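Local atomic coordinates of filamentation induced by cAMP protein Fic (Desulfovibrio alaskensis, PDB entry 4RGL), a protein that belongs to the Fic/DOC family and pairs a mainly helical Fic body with a C-terminal domain of the helix-turn-helix class. Residues 51-56 with 93-98; 70-75 with 83-88; 148-153 with 180-185. All blocks are in the same frame, centred on the assembly; numbering follows the deposited sequence.

Interaction 1: residues 51-56 with 93-98; sequences RTIQAS and ATYEAM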
ATOM      1  N   ARG A  51      -1.190   4.518   1.082  1.00 55.89           N
ATOM      2  CA  ARG A  51      -2.064   4.080   2.182  1.00 55.13           C
ATOM      3  C   ARG A  51      -1.289   3.223   3.189  1.00 59.08           C
ATOM      4  O   ARG A  51      -1.428   3.421   4.398  1.00 59.20           O
ATOM      5  CB  ARG A  51      -3.273   3.298   1.645  1.00 53.23           C
ATOM      6  CG  ARG A  51      -4.299   4.166   0.928  1.00 62.16           C
ATOM      7  CD  ARG A  51      -5.458   3.341   0.415  1.00 70.15           C
ATOM      8  NE  ARG A  51      -6.202   2.716   1.509  1.00 83.28           N
ATOM      9  CZ  ARG A  51      -7.062   1.717   1.343  1.00100.56           C
ATOM     10  NH1 ARG A  51      -7.253   1.190   0.139  1.00 86.27           N
ATOM     11  NH2 ARG A  51      -7.700   1.204   2.386  1.00 91.88           N
ATOM     12  N   THR A  52      -0.459   2.273   2.687  1.00 54.96           N
ATOM     13  CA  THR A  52       0.391   1.422   3.532  1.00 55.03           C
ATOM     14  C   THR A  52       1.342   2.293   4.396  1.00 59.01           C
ATOM     15  O   THR A  52       1.414   2.111   5.616  1.00 58.85           O
ATOM     16  CB  THR A  52       1.191   0.437   2.647  1.00 65.11           C
ATOM     17  OG1 THR A  52       0.296  -0.533   2.110  1.00 69.31           O
ATOM     18  CG2 THR A  52       2.318  -0.260   3.409  1.00 61.06           C
ATOM     19  N   ILE A  53       2.036   3.245   3.762  1.00 54.61           N
ATOM     20  CA  ILE A  53       3.001   4.101   4.439  1.00 54.22           C
ATOM     21  C   ILE A  53       2.294   4.984   5.476  1.00 60.51           C
ATOM     22  O   ILE A  53       2.685   4.986   6.645  1.00 60.49           O
ATOM     23  CB  ILE A  53       3.792   4.951   3.404  1.00 56.12           C
ATOM     24  CG1 ILE A  53       4.680   4.032   2.512  1.00 56.19           C
ATOM     25  CG2 ILE A  53       4.633   6.023   4.102  1.00 55.06           C
ATOM     26  CD1 ILE A  53       5.155   4.662   1.247  1.00 62.89           C
ATOM     27  N   GLN A  54       1.229   5.699   5.059  1.00 57.99           N
ATOM     28  CA  GLN A  54       0.505   6.598   5.949  1.00 57.91           C
ATOM     29  C   GLN A  54      -0.016   5.841   7.179  1.00 63.90           C
ATOM     30  O   GLN A  54       0.205   6.284   8.299  1.00 64.33           O
ATOM     31  CB  GLN A  54      -0.652   7.285   5.205  1.00 59.16           C
ATOM     32  CG  GLN A  54      -1.357   8.386   6.018  1.00 69.43           C
ATOM     33  CD  GLN A  54      -2.288   7.833   7.066  1.00 80.94           C
ATOM     34  OE1 GLN A  54      -3.032   6.881   6.830  1.00 83.28           O
ATOM     35  NE2 GLN A  54      -2.311   8.459   8.219  1.00 65.27           N
ATOM     36  N   ALA A  55      -0.670   4.683   6.969  1.00 61.46           N
ATOM     37  CA  ALA A  55      -1.236   3.904   8.074  1.00 61.46           C
ATOM     38  C   ALA A  55      -0.135   3.341   8.984  1.00 63.64           C
ATOM     39  O   ALA A  55      -0.221   3.490  10.202  1.00 63.47           O
ATOM     40  CB  ALA A  55      -2.097   2.776   7.537  1.00 62.54           C
ATOM     41  N   SER A  56       0.925   2.730   8.391  1.00 58.97           N
ATOM     42  CA  SER A  56       2.043   2.163   9.174  1.00 58.42           C
ATOM     43  C   SER A  56       2.680   3.234  10.070  1.00 63.25           C
ATOM     44  O   SER A  56       2.937   2.974  11.249  1.00 63.35           O
ATOM     45  CB  SER A  56       3.097   1.557   8.248  1.00 59.97           C
ATOM     46  OG  SER A  56       4.157   0.959   8.976  1.00 62.66           O
ATOM     47  N   ALA A  93      11.097   5.517   0.422  1.00 64.79           N
ATOM     48  CA  ALA A  93      12.366   5.053  -0.118  1.00 66.28           C
ATOM     49  C   ALA A  93      12.625   3.580   0.252  1.00 71.60           C
ATOM     50  O   ALA A  93      13.140   2.815  -0.572  1.00 71.75           O
ATOM     51  CB  ALA A  93      13.495   5.927   0.394  1.00 67.67           C
ATOM     52  N   THR A  94      12.219   3.177   1.477  1.00 68.16           N
ATOM     53  CA  THR A  94      12.460   1.829   1.994  1.00 67.91           C
ATOM     54  C   THR A  94      11.578   0.796   1.262  1.00 69.66           C
ATOM     55  O   THR A  94      12.086  -0.235   0.815  1.00 69.71           O
ATOM     56  CB  THR A  94      12.210   1.798   3.513  1.00 76.92           C
ATOM     57  OG1 THR A  94      12.907   2.886   4.117  1.00 76.61           O
ATOM     58  CG2 THR A  94      12.645   0.489   4.148  1.00 75.95           C
ATOM     59  N   TYR A  95      10.257   1.076   1.134  1.00 64.54           N
ATOM     60  CA  TYR A  95       9.322   0.141   0.482  1.00 64.06           C
ATOM     61  C   TYR A  95       9.644  -0.030  -1.014  1.00 68.44           C
ATOM     62  O   TYR A  95       9.424  -1.109  -1.564  1.00 68.63           O
ATOM     63  CB  TYR A  95       7.868   0.607   0.656  1.00 64.12           C
ATOM     64  CG  TYR A  95       7.267   0.228   1.993  1.00 65.18           C
ATOM     65  CD1 TYR A  95       7.444   1.034   3.115  1.00 66.75           C
ATOM     66  CD2 TYR A  95       6.475  -0.911   2.127  1.00 65.70           C
ATOM     67  CE1 TYR A  95       6.890   0.691   4.350  1.00 66.73           C
ATOM     68  CE2 TYR A  95       5.899  -1.255   3.353  1.00 66.05           C
ATOM     69  CZ  TYR A  95       6.121  -0.458   4.466  1.00 71.95           C
ATOM     70  OH  TYR A  95       5.582  -0.801   5.680  1.00 72.59           O
ATOM     71  N   GLU A  96      10.191   1.018  -1.664  1.00 64.47           N
ATOM     72  CA  GLU A  96      10.520   0.939  -3.090  1.00 64.47           C
ATOM     73  C   GLU A  96      11.763   0.057  -3.329  1.00 68.87           C
ATOM     74  O   GLU A  96      12.017  -0.339  -4.464  1.00 70.35           O
ATOM     75  CB  GLU A  96      10.742   2.345  -3.687  1.00 65.79           C
ATOM     76  CG  GLU A  96       9.479   3.199  -3.741  1.00 75.60           C
ATOM     77  CD  GLU A  96       8.315   2.591  -4.504  1.00 96.17           C
ATOM     78  OE1 GLU A  96       8.493   2.252  -5.697  1.00 92.76           O
ATOM     79  OE2 GLU A  96       7.201   2.532  -3.932  1.00 88.62           O
ATOM     80  N   ALA A  97      12.490  -0.297  -2.258  1.00 64.98           N
ATOM     81  CA  ALA A  97      13.717  -1.091  -2.382  1.00 66.04           C
ATOM     82  C   ALA A  97      13.499  -2.574  -1.949  1.00 69.55           C
ATOM     83  O   ALA A  97      14.475  -3.309  -1.769  1.00 71.08           O
ATOM     84  CB  ALA A  97      14.825  -0.465  -1.549  1.00 67.04           C
HETATM   85  N   MSE A  98      12.223  -3.024  -1.867  1.00 63.60           N
HETATM   86  CA  MSE A  98      11.905  -4.393  -1.424  1.00 62.76           C
HETATM   87  C   MSE A  98      12.375  -5.432  -2.425  1.00 72.28           C
HETATM   88  O   MSE A  98      12.680  -6.560  -2.032  1.00 73.84           O
HETATM   89  CB  MSE A  98      10.408  -4.557  -1.189  1.00 62.83           C
HETATM   90  CG  MSE A  98       9.886  -3.731  -0.033  1.00 66.79           C
HETATM   91 SE   MSE A  98       8.054  -4.162   0.395  0.75 71.76          SE
HETATM   92  CE  MSE A  98       8.324  -5.601   1.231  1.00 68.78           C
TER

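Interaction 2: residues 70-75 with 83-88; sequences TAVIDG and REIQEV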
ATOM      1  N   THR A  70       0.405  11.781   0.778  1.00 66.40           N
ATOM      2  CA  THR A  70       0.319  11.772  -0.685  1.00 66.44           C
ATOM      3  C   THR A  70       1.126  12.938  -1.264  1.00 71.85           C
ATOM      4  O   THR A  70       1.963  12.729  -2.142  1.00 72.29           O
ATOM      5  CB  THR A  70      -1.153  11.842  -1.132  1.00 71.64           C
ATOM      6  OG1 THR A  70      -1.867  10.746  -0.568  1.00 71.91           O
ATOM      7  CG2 THR A  70      -1.301  11.834  -2.645  1.00 68.97           C
ATOM      8  N   ALA A  71       0.912  14.159  -0.726  1.00 68.22           N
ATOM      9  CA  ALA A  71       1.591  15.361  -1.194  1.00 68.30           C
ATOM     10  C   ALA A  71       3.121  15.262  -0.996  1.00 72.05           C
ATOM     11  O   ALA A  71       3.875  15.710  -1.859  1.00 72.35           O
ATOM     12  CB  ALA A  71       1.047  16.579  -0.474  1.00 69.74           C
ATOM     13  N   VAL A  72       3.576  14.647   0.135  1.00 67.88           N
ATOM     14  CA  VAL A  72       5.014  14.447   0.396  1.00 67.41           C
ATOM     15  C   VAL A  72       5.614  13.585  -0.699  1.00 72.52           C
ATOM     16  O   VAL A  72       6.600  13.974  -1.321  1.00 72.08           O
ATOM     17  CB  VAL A  72       5.268  13.816   1.794  1.00 70.25           C
ATOM     18  CG1 VAL A  72       6.759  13.567   2.017  1.00 70.16           C
ATOM     19  CG2 VAL A  72       4.700  14.683   2.896  1.00 70.44           C
ATOM     20  N   ILE A  73       4.998  12.418  -0.952  1.00 70.40           N
ATOM     21  CA  ILE A  73       5.486  11.451  -1.926  1.00 70.84           C
ATOM     22  C   ILE A  73       5.297  11.994  -3.371  1.00 77.26           C
ATOM     23  O   ILE A  73       6.119  11.709  -4.236  1.00 77.05           O
ATOM     24  CB  ILE A  73       4.778  10.077  -1.720  1.00 72.83           C
ATOM     25  CG1 ILE A  73       5.115   9.502  -0.310  1.00 72.87           C
ATOM     26  CG2 ILE A  73       5.158   9.078  -2.836  1.00 73.06           C
ATOM     27  CD1 ILE A  73       4.334   8.225   0.087  1.00 80.03           C
ATOM     28  N   ASP A  74       4.255  12.827  -3.600  1.00 75.36           N
ATOM     29  CA  ASP A  74       4.025  13.421  -4.927  1.00 76.46           C
ATOM     30  C   ASP A  74       5.068  14.488  -5.238  1.00 81.74           C
ATOM     31  O   ASP A  74       5.400  14.701  -6.401  1.00 82.47           O
ATOM     32  CB  ASP A  74       2.609  14.029  -5.025  1.00 78.66           C
ATOM     33  CG  ASP A  74       1.505  13.015  -5.305  1.00 90.95           C
ATOM     34  OD1 ASP A  74       1.826  11.804  -5.454  1.00 90.66           O
ATOM     35  OD2 ASP A  74       0.337  13.437  -5.442  1.00 99.16           O
ATOM     36  N   GLY A  75       5.572  15.144  -4.199  1.00 78.70           N
ATOM     37  CA  GLY A  75       6.518  16.244  -4.341  1.00 79.60           C
ATOM     38  C   GLY A  75       5.848  17.596  -4.204  1.00 84.39           C
ATOM     39  O   GLY A  75       6.512  18.636  -4.282  1.00 85.01           O
ATOM     40  N   ARG A  83      10.422  16.354  10.876  1.00 77.33           N
ATOM     41  CA  ARG A  83      10.748  14.987  11.300  1.00 75.59           C
ATOM     42  C   ARG A  83       9.692  13.994  10.790  1.00 76.14           C
ATOM     43  O   ARG A  83      10.043  12.913  10.322  1.00 74.78           O
ATOM     44  CB  ARG A  83      10.862  14.915  12.829  1.00 75.97           C
ATOM     45  CG  ARG A  83      11.562  13.682  13.338  1.00 84.77           C
ATOM     46  CD  ARG A  83      11.881  13.818  14.809  1.00 94.64           C
ATOM     47  NE  ARG A  83      12.759  12.750  15.277  1.00103.17           N
ATOM     48  CZ  ARG A  83      14.085  12.807  15.222  1.00118.23           C
ATOM     49  NH1 ARG A  83      14.690  13.871  14.706  1.00108.14           N
ATOM     50  NH2 ARG A  83      14.817  11.799  15.673  1.00105.27           N
ATOM     51  N   GLU A  84       8.399  14.381  10.847  1.00 71.25           N
ATOM     52  CA  GLU A  84       7.312  13.535  10.349  1.00 69.32           C
ATOM     53  C   GLU A  84       7.367  13.413   8.830  1.00 72.58           C
ATOM     54  O   GLU A  84       7.085  12.345   8.288  1.00 72.38           O
ATOM     55  CB  GLU A  84       5.947  14.083  10.782  1.00 70.53           C
ATOM     56  CG  GLU A  84       5.620  13.832  12.242  1.00 77.37           C
ATOM     57  CD  GLU A  84       4.186  14.155  12.622  1.00 92.53           C
ATOM     58  OE1 GLU A  84       3.539  14.946  11.897  1.00 97.97           O
ATOM     59  OE2 GLU A  84       3.712  13.624  13.654  1.00 76.25           O
ATOM     60  N   ILE A  85       7.722  14.511   8.139  1.00 68.81           N
ATOM     61  CA  ILE A  85       7.818  14.520   6.680  1.00 68.09           C
ATOM     62  C   ILE A  85       9.011  13.634   6.225  1.00 70.82           C
ATOM     63  O   ILE A  85       8.888  12.902   5.239  1.00 69.51           O
ATOM     64  CB  ILE A  85       7.942  15.984   6.143  1.00 72.08           C
ATOM     65  CG1 ILE A  85       6.715  16.839   6.586  1.00 72.94           C
ATOM     66  CG2 ILE A  85       8.092  15.995   4.621  1.00 72.26           C
ATOM     67  CD1 ILE A  85       6.836  18.356   6.283  1.00 81.37           C
ATOM     68  N   GLN A  86      10.126  13.641   6.999  1.00 67.49           N
ATOM     69  CA  GLN A  86      11.281  12.802   6.676  1.00 67.00           C
ATOM     70  C   GLN A  86      10.999  11.339   6.958  1.00 71.10           C
ATOM     71  O   GLN A  86      11.548  10.474   6.274  1.00 71.91           O
ATOM     72  CB  GLN A  86      12.522  13.247   7.432  1.00 68.73           C
ATOM     73  CG  GLN A  86      13.481  14.063   6.563  1.00 85.15           C
ATOM     74  CD  GLN A  86      13.905  13.318   5.302  1.00 91.45           C
ATOM     75  OE1 GLN A  86      13.812  13.837   4.186  1.00 87.73           O
ATOM     76  NE2 GLN A  86      14.354  12.082   5.456  1.00 75.39           N
ATOM     77  N   GLU A  87      10.128  11.044   7.948  1.00 66.33           N
ATOM     78  CA  GLU A  87       9.703   9.670   8.197  1.00 65.42           C
ATOM     79  C   GLU A  87       9.019   9.106   6.953  1.00 68.80           C
ATOM     80  O   GLU A  87       9.314   7.984   6.545  1.00 68.58           O
ATOM     81  CB  GLU A  87       8.758   9.588   9.414  1.00 66.69           C
ATOM     82  CG  GLU A  87       9.454   9.783  10.752  1.00 78.48           C
ATOM     83  CD  GLU A  87       8.589   9.491  11.968  1.00101.87           C
ATOM     84  OE1 GLU A  87       7.466   8.966  11.789  1.00 99.13           O
ATOM     85  OE2 GLU A  87       9.068   9.719  13.103  1.00 96.80           O
ATOM     86  N   VAL A  88       8.169   9.938   6.289  1.00 64.67           N
ATOM     87  CA  VAL A  88       7.444   9.550   5.073  1.00 64.08           C
ATOM     88  C   VAL A  88       8.428   9.331   3.910  1.00 67.63           C
ATOM     89  O   VAL A  88       8.348   8.313   3.223  1.00 67.08           O
ATOM     90  CB  VAL A  88       6.365  10.605   4.697  1.00 68.37           C
ATOM     91  CG1 VAL A  88       5.695  10.257   3.371  1.00 67.98           C
ATOM     92  CG2 VAL A  88       5.329  10.747   5.806  1.00 68.07           C
TER

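Interaction 3: residues 148-153 with 180-185; sequences DRVPKL and EFIHPF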
ATOM      1  N   ASP A 148      22.330  -8.224  24.271  1.00 76.76           N
ATOM      2  CA  ASP A 148      23.286  -9.296  23.974  1.00 78.67           C
ATOM      3  C   ASP A 148      22.562 -10.602  23.543  1.00 83.03           C
ATOM      4  O   ASP A 148      23.193 -11.485  22.948  1.00 85.04           O
ATOM      5  CB  ASP A 148      24.215  -9.565  25.182  1.00 82.22           C
ATOM      6  CG  ASP A 148      23.500  -9.828  26.506  1.00 96.69           C
ATOM      7  OD1 ASP A 148      22.309 -10.216  26.474  1.00 98.08           O
ATOM      8  OD2 ASP A 148      24.157  -9.717  27.568  1.00102.45           O
ATOM      9  N   ARG A 149      21.234 -10.697  23.799  1.00 76.81           N
ATOM     10  CA  ARG A 149      20.444 -11.878  23.396  1.00 76.04           C
ATOM     11  C   ARG A 149      19.950 -11.732  21.963  1.00 78.01           C
ATOM     12  O   ARG A 149      19.666 -12.736  21.300  1.00 78.77           O
ATOM     13  CB  ARG A 149      19.239 -12.081  24.343  1.00 75.61           C
ATOM     14  CG  ARG A 149      19.594 -12.089  25.828  1.00 90.84           C
ATOM     15  CD  ARG A 149      20.204 -13.402  26.283  1.00106.26           C
ATOM     16  NE  ARG A 149      20.531 -13.373  27.711  1.00121.73           N
ATOM     17  CZ  ARG A 149      19.665 -13.673  28.678  1.00137.89           C
ATOM     18  NH1 ARG A 149      18.419 -14.029  28.378  1.00123.02           N
ATOM     19  NH2 ARG A 149      20.035 -13.612  29.951  1.00126.69           N
ATOM     20  N   VAL A 150      19.800 -10.465  21.494  1.00 71.36           N
ATOM     21  CA  VAL A 150      19.204 -10.138  20.191  1.00 69.38           C
ATOM     22  C   VAL A 150      19.931 -10.891  19.016  1.00 74.43           C
ATOM     23  O   VAL A 150      19.261 -11.529  18.208  1.00 74.01           O
ATOM     24  CB  VAL A 150      19.194  -8.604  19.944  1.00 71.19           C
ATOM     25  CG1 VAL A 150      18.714  -8.277  18.533  1.00 70.05           C
ATOM     26  CG2 VAL A 150      18.342  -7.889  20.986  1.00 69.53           C
ATOM     27  N   PRO A 151      21.290 -10.803  18.891  1.00 72.37           N
ATOM     28  CA  PRO A 151      21.957 -11.438  17.735  1.00 73.76           C
ATOM     29  C   PRO A 151      21.522 -12.901  17.520  1.00 78.02           C
ATOM     30  O   PRO A 151      21.181 -13.274  16.397  1.00 77.11           O
ATOM     31  CB  PRO A 151      23.438 -11.351  18.101  1.00 77.23           C
ATOM     32  CG  PRO A 151      23.540 -10.144  18.941  1.00 80.33           C
ATOM     33  CD  PRO A 151      22.257 -10.056  19.728  1.00 74.04           C
ATOM     34  N   LYS A 152      21.530 -13.726  18.605  1.00 75.42           N
ATOM     35  CA  LYS A 152      21.144 -15.149  18.536  1.00 76.07           C
ATOM     36  C   LYS A 152      19.639 -15.292  18.227  1.00 78.12           C
ATOM     37  O   LYS A 152      19.261 -16.090  17.366  1.00 78.62           O
ATOM     38  CB  LYS A 152      21.495 -15.869  19.864  1.00 79.41           C
ATOM     39  CG  LYS A 152      21.096 -17.358  19.904  1.00 92.10           C
ATOM     40  CD  LYS A 152      21.993 -18.229  19.009  1.00104.02           C
ATOM     41  CE  LYS A 152      21.555 -19.677  18.997  1.00114.00           C
ATOM     42  NZ  LYS A 152      21.600 -20.285  20.354  1.00124.27           N
ATOM     43  N   LEU A 153      18.784 -14.511  18.931  1.00 72.02           N
ATOM     44  CA  LEU A 153      17.329 -14.536  18.716  1.00 70.01           C
ATOM     45  C   LEU A 153      16.985 -14.242  17.253  1.00 72.01           C
ATOM     46  O   LEU A 153      16.148 -14.931  16.659  1.00 71.58           O
ATOM     47  CB  LEU A 153      16.633 -13.508  19.638  1.00 68.24           C
ATOM     48  CG  LEU A 153      16.584 -13.854  21.121  1.00 72.51           C
ATOM     49  CD1 LEU A 153      16.247 -12.641  21.948  1.00 70.90           C
ATOM     50  CD2 LEU A 153      15.598 -14.966  21.389  1.00 74.82           C
ATOM     51  N   GLU A 180       8.290  -8.668  16.881  1.00 61.88           N
ATOM     52  CA  GLU A 180       7.740  -7.665  17.799  1.00 61.31           C
ATOM     53  C   GLU A 180       8.192  -7.951  19.246  1.00 66.22           C
ATOM     54  O   GLU A 180       8.448  -7.016  20.006  1.00 65.17           O
ATOM     55  CB  GLU A 180       6.196  -7.635  17.705  1.00 62.36           C
ATOM     56  CG  GLU A 180       5.555  -6.368  18.280  1.00 71.25           C
ATOM     57  CD  GLU A 180       5.317  -6.348  19.786  1.00 83.28           C
ATOM     58  OE1 GLU A 180       5.507  -7.401  20.437  1.00 59.19           O
ATOM     59  OE2 GLU A 180       4.831  -5.310  20.290  1.00 80.97           O
ATOM     60  N   PHE A 181       8.300  -9.247  19.616  1.00 63.73           N
ATOM     61  CA  PHE A 181       8.741  -9.640  20.952  1.00 63.68           C
ATOM     62  C   PHE A 181      10.214  -9.274  21.181  1.00 67.04           C
ATOM     63  O   PHE A 181      10.585  -8.879  22.294  1.00 66.78           O
ATOM     64  CB  PHE A 181       8.531 -11.149  21.169  1.00 66.60           C
ATOM     65  CG  PHE A 181       9.188 -11.694  22.421  1.00 69.02           C
ATOM     66  CD1 PHE A 181       8.583 -11.551  23.664  1.00 72.61           C
ATOM     67  CD2 PHE A 181      10.422 -12.339  22.356  1.00 71.55           C
ATOM     68  CE1 PHE A 181       9.207 -12.032  24.824  1.00 74.20           C
ATOM     69  CE2 PHE A 181      11.047 -12.808  23.516  1.00 74.93           C
ATOM     70  CZ  PHE A 181      10.429 -12.663  24.740  1.00 73.06           C
ATOM     71  N   ILE A 182      11.057  -9.443  20.153  1.00 63.40           N
ATOM     72  CA  ILE A 182      12.491  -9.218  20.300  1.00 63.93           C
ATOM     73  C   ILE A 182      12.817  -7.699  20.267  1.00 67.70           C
ATOM     74  O   ILE A 182      13.639  -7.245  21.067  1.00 67.98           O
ATOM     75  CB  ILE A 182      13.299  -9.995  19.223  1.00 67.73           C
ATOM     76  CG1 ILE A 182      12.959 -11.516  19.269  1.00 69.18           C
ATOM     77  CG2 ILE A 182      14.822  -9.756  19.396  1.00 68.54           C
ATOM     78  CD1 ILE A 182      13.527 -12.362  18.091  1.00 73.14           C
ATOM     79  N   HIS A 183      12.142  -6.910  19.364  1.00 63.16           N
ATOM     80  CA  HIS A 183      12.441  -5.463  19.207  1.00 62.19           C
ATOM     81  C   HIS A 183      13.947  -5.273  18.985  1.00 67.16           C
ATOM     82  O   HIS A 183      14.653  -4.831  19.891  1.00 67.46           O
ATOM     83  CB  HIS A 183      11.962  -4.661  20.444  1.00 62.48           C
ATOM     84  CG  HIS A 183      10.680  -3.915  20.236  1.00 65.05           C
ATOM     85  ND1 HIS A 183       9.481  -4.580  20.063  1.00 66.35           N
ATOM     86  CD2 HIS A 183      10.431  -2.585  20.335  1.00 66.36           C
ATOM     87  CE1 HIS A 183       8.555  -3.635  19.976  1.00 65.23           C
ATOM     88  NE2 HIS A 183       9.079  -2.419  20.139  1.00 65.48           N
ATOM     89  N   PRO A 184      14.490  -5.775  17.847  1.00 63.46           N
ATOM     90  CA  PRO A 184      15.955  -5.842  17.707  1.00 63.73           C
ATOM     91  C   PRO A 184      16.611  -4.473  17.527  1.00 66.14           C
ATOM     92  O   PRO A 184      17.802  -4.342  17.766  1.00 65.83           O
ATOM     93  CB  PRO A 184      16.147  -6.702  16.456  1.00 65.98           C
ATOM     94  CG  PRO A 184      14.900  -6.534  15.689  1.00 69.38           C
ATOM     95  CD  PRO A 184      13.813  -6.426  16.708  1.00 64.42           C
ATOM     96  N   PHE A 185      15.861  -3.479  17.057  1.00 62.02           N
ATOM     97  CA  PHE A 185      16.442  -2.172  16.774  1.00 61.96           C
ATOM     98  C   PHE A 185      16.105  -1.160  17.871  1.00 67.74           C
ATOM     99  O   PHE A 185      15.134  -1.342  18.611  1.00 67.36           O
ATOM    100  CB  PHE A 185      15.964  -1.657  15.416  1.00 62.57           C
ATOM    101  CG  PHE A 185      16.300  -2.578  14.269  1.00 64.37           C
ATOM    102  CD1 PHE A 185      17.590  -2.637  13.757  1.00 68.48           C
ATOM    103  CD2 PHE A 185      15.315  -3.349  13.665  1.00 66.14           C
ATOM    104  CE1 PHE A 185      17.898  -3.485  12.693  1.00 70.26           C
ATOM    105  CE2 PHE A 185      15.621  -4.186  12.589  1.00 69.82           C
ATOM    106  CZ  PHE A 185      16.913  -4.252  12.112  1.00 69.01           C
TER

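Interaction 1: residues 51-56 with 93-98
Tyr95 makes this contact nearly single-handed: its ring meets Thr52 and Ile53 of helix 42-59 obliquely, and its OH comes near Ser56. Just before it in 93-98, Thr94 turns to other neighbours, while Tyr95 itself points at helix 42-59, with CG anti to its carbonyl carbon (chi1 -82°), and its side chain reaches along three residues of that helix. Near the root of the ring, Tyr95 CD1 lies 4.1 Å from Ile53 CG1, the two side chains sliding past each other in opposite directions. Farther out, Thr52 CG2 comes obliquely to within 3.7 Å of Tyr95 CE2 and 4.0 Å of Tyr95 CZ. At the far end, Tyr95 OH and Ser56 OG stand 4.0 Å apart, too far for a hydrogen bond. A type I turn then runs from Tyr95 to Met98, within which Glu96 sends its carboxylate back to a salt bridge with Arg49, and the selenomethionine Met98 ends the segment against Leu199 and Arg202 of helix 189-202. Chemically, the contact is buried van der Waals packing without a bond across it: Thr52 and Ser56 offer their flanks to the tyrosine while their hydroxyls are held elsewhere, Thr52 OG1 by Glu214 and Ser56 OG by Arg194, so those two hydroxyls find their partners on helices outside the contact.

Interaction 2: residues 70-75 with 83-88
No ring, amide or carboxylate takes part where Val72 and Ile73 meet Ile85 and Val88, so there are no faces or edges to match: the contact is made wholly of branched aliphatic carbons. Val72 is the middle of it. Its side chain points at helix 82-95, and with CG1 anti to the backbone N (chi1 178°) that methyl is delivered between two residues one helical turn apart. There Val72 CG1 lies 3.8 Å from Ile85 CG2 and 3.7 Å from Val88 CG1. The other methyl is less closely engaged, Val72 CG2 standing 4.0 Å from Ile85 CG2. Val88 answers in kind, for its own CG1 is also anti to the backbone N (chi1 175°) and serves two residues of 70-75 at once. Besides Val72 it takes the chain of Ile73, which crosses it at about a right angle, with Ile73 CG1 3.8 Å and Ile73 CD1 4.1 Å from Val88 CG1. One methyl thus joins two consecutive residues of the facing helix. The axes of 70-74 and 83-88 pass 9.9 Å apart at a signed crossing angle of -64°, a steep crossing in which these four residues make all the contacts between the two segments. Just beyond, Gly75 leaves the helical conformation with positive phi, and the chain loops round to helix 82-95; Val78 from that loop packs on Val72. On another side of helix 82-95, Glu84 and Glu87 are hydrogen-bonded to Thr63 and Asn62. Helix 42-59 lies against both partners, Ile50 touching Ile73 and Leu57 touching Val88, while Arg89 and Phe92 continue the contact along helix 82-95.

Interaction 3: residues 148-153 with 180-185
Ile182 packs obliquely across Leu153 where helix 150-163 begins and helix 168-182 ends, and Ile182 is the side chain to follow. Its CB is directed at helix 150-163, and from there the chain forks. The CG2 branch, anti to the backbone N, reaches Leu153 CD1 at 4.1 Å and, a little farther off, Val150 CG1 at 4.3 Å, so one methyl bridges two residues a turn apart. Along the other branch, Ile182 CG1 comes to 4.2 Å from Leu153 CB. The tip, Ile182 CD1, meets Leu153 CB at 3.7 Å and also lies against the backbone, 3.9 Å from Leu153 O. Beside this pair Val150 closes the contact: it points at the chain beyond the helix, and its CG1, anti to the backbone N (chi1 174°), lies 3.7 Å from Pro184 CB, the two side chains crossing at about a right angle. Nothing polar passes between the segments. Within 180-185 a side-chain bond spans the helix end: His183 turns out of the helix with positive phi and gives a hydrogen bond from ND1 to Glu180 O of 2.6 Å, the oxygen lying close to the ring plane. His183, Pro184 and Phe185 open the HPFADGNGR stretch that is the signature of Fic proteins, so the packing of Val150 on Pro184 joins the start of helix 150-163 to the start of that motif. Around it, Arg128 is hydrogen-bonded to the carbonyls of Ile182 and His183, Tyr127 packs on Val150 and Pro184, Met154 extends the contact along helix 150-163, and Asn189 of helix 189-202 touches Pro184.

Interactions 1 and 2 belong to one cluster: both use helix 82-95, which meets helix 42-59 in the first and helix 66-74 in the second, and they touch directly through Ile53 CD1 and Ile73 CD1, 3.8 Å apart. Interaction 1 lies near the centre of the chain and is buried; interaction 2, nested along the chain inside the loop that interaction 1 closes, is only partly so. Interaction 3 stands apart, its centre about 23 Å from that of interaction 1, at a largely buried helix junction far from the centre of the chain. None has a hydrogen bond across it. Interaction 1 sets a tyrosine against an isoleucine and two hydroxyl-bearing residues, interaction 2 is purely aliphatic, and interaction 3 adds a proline.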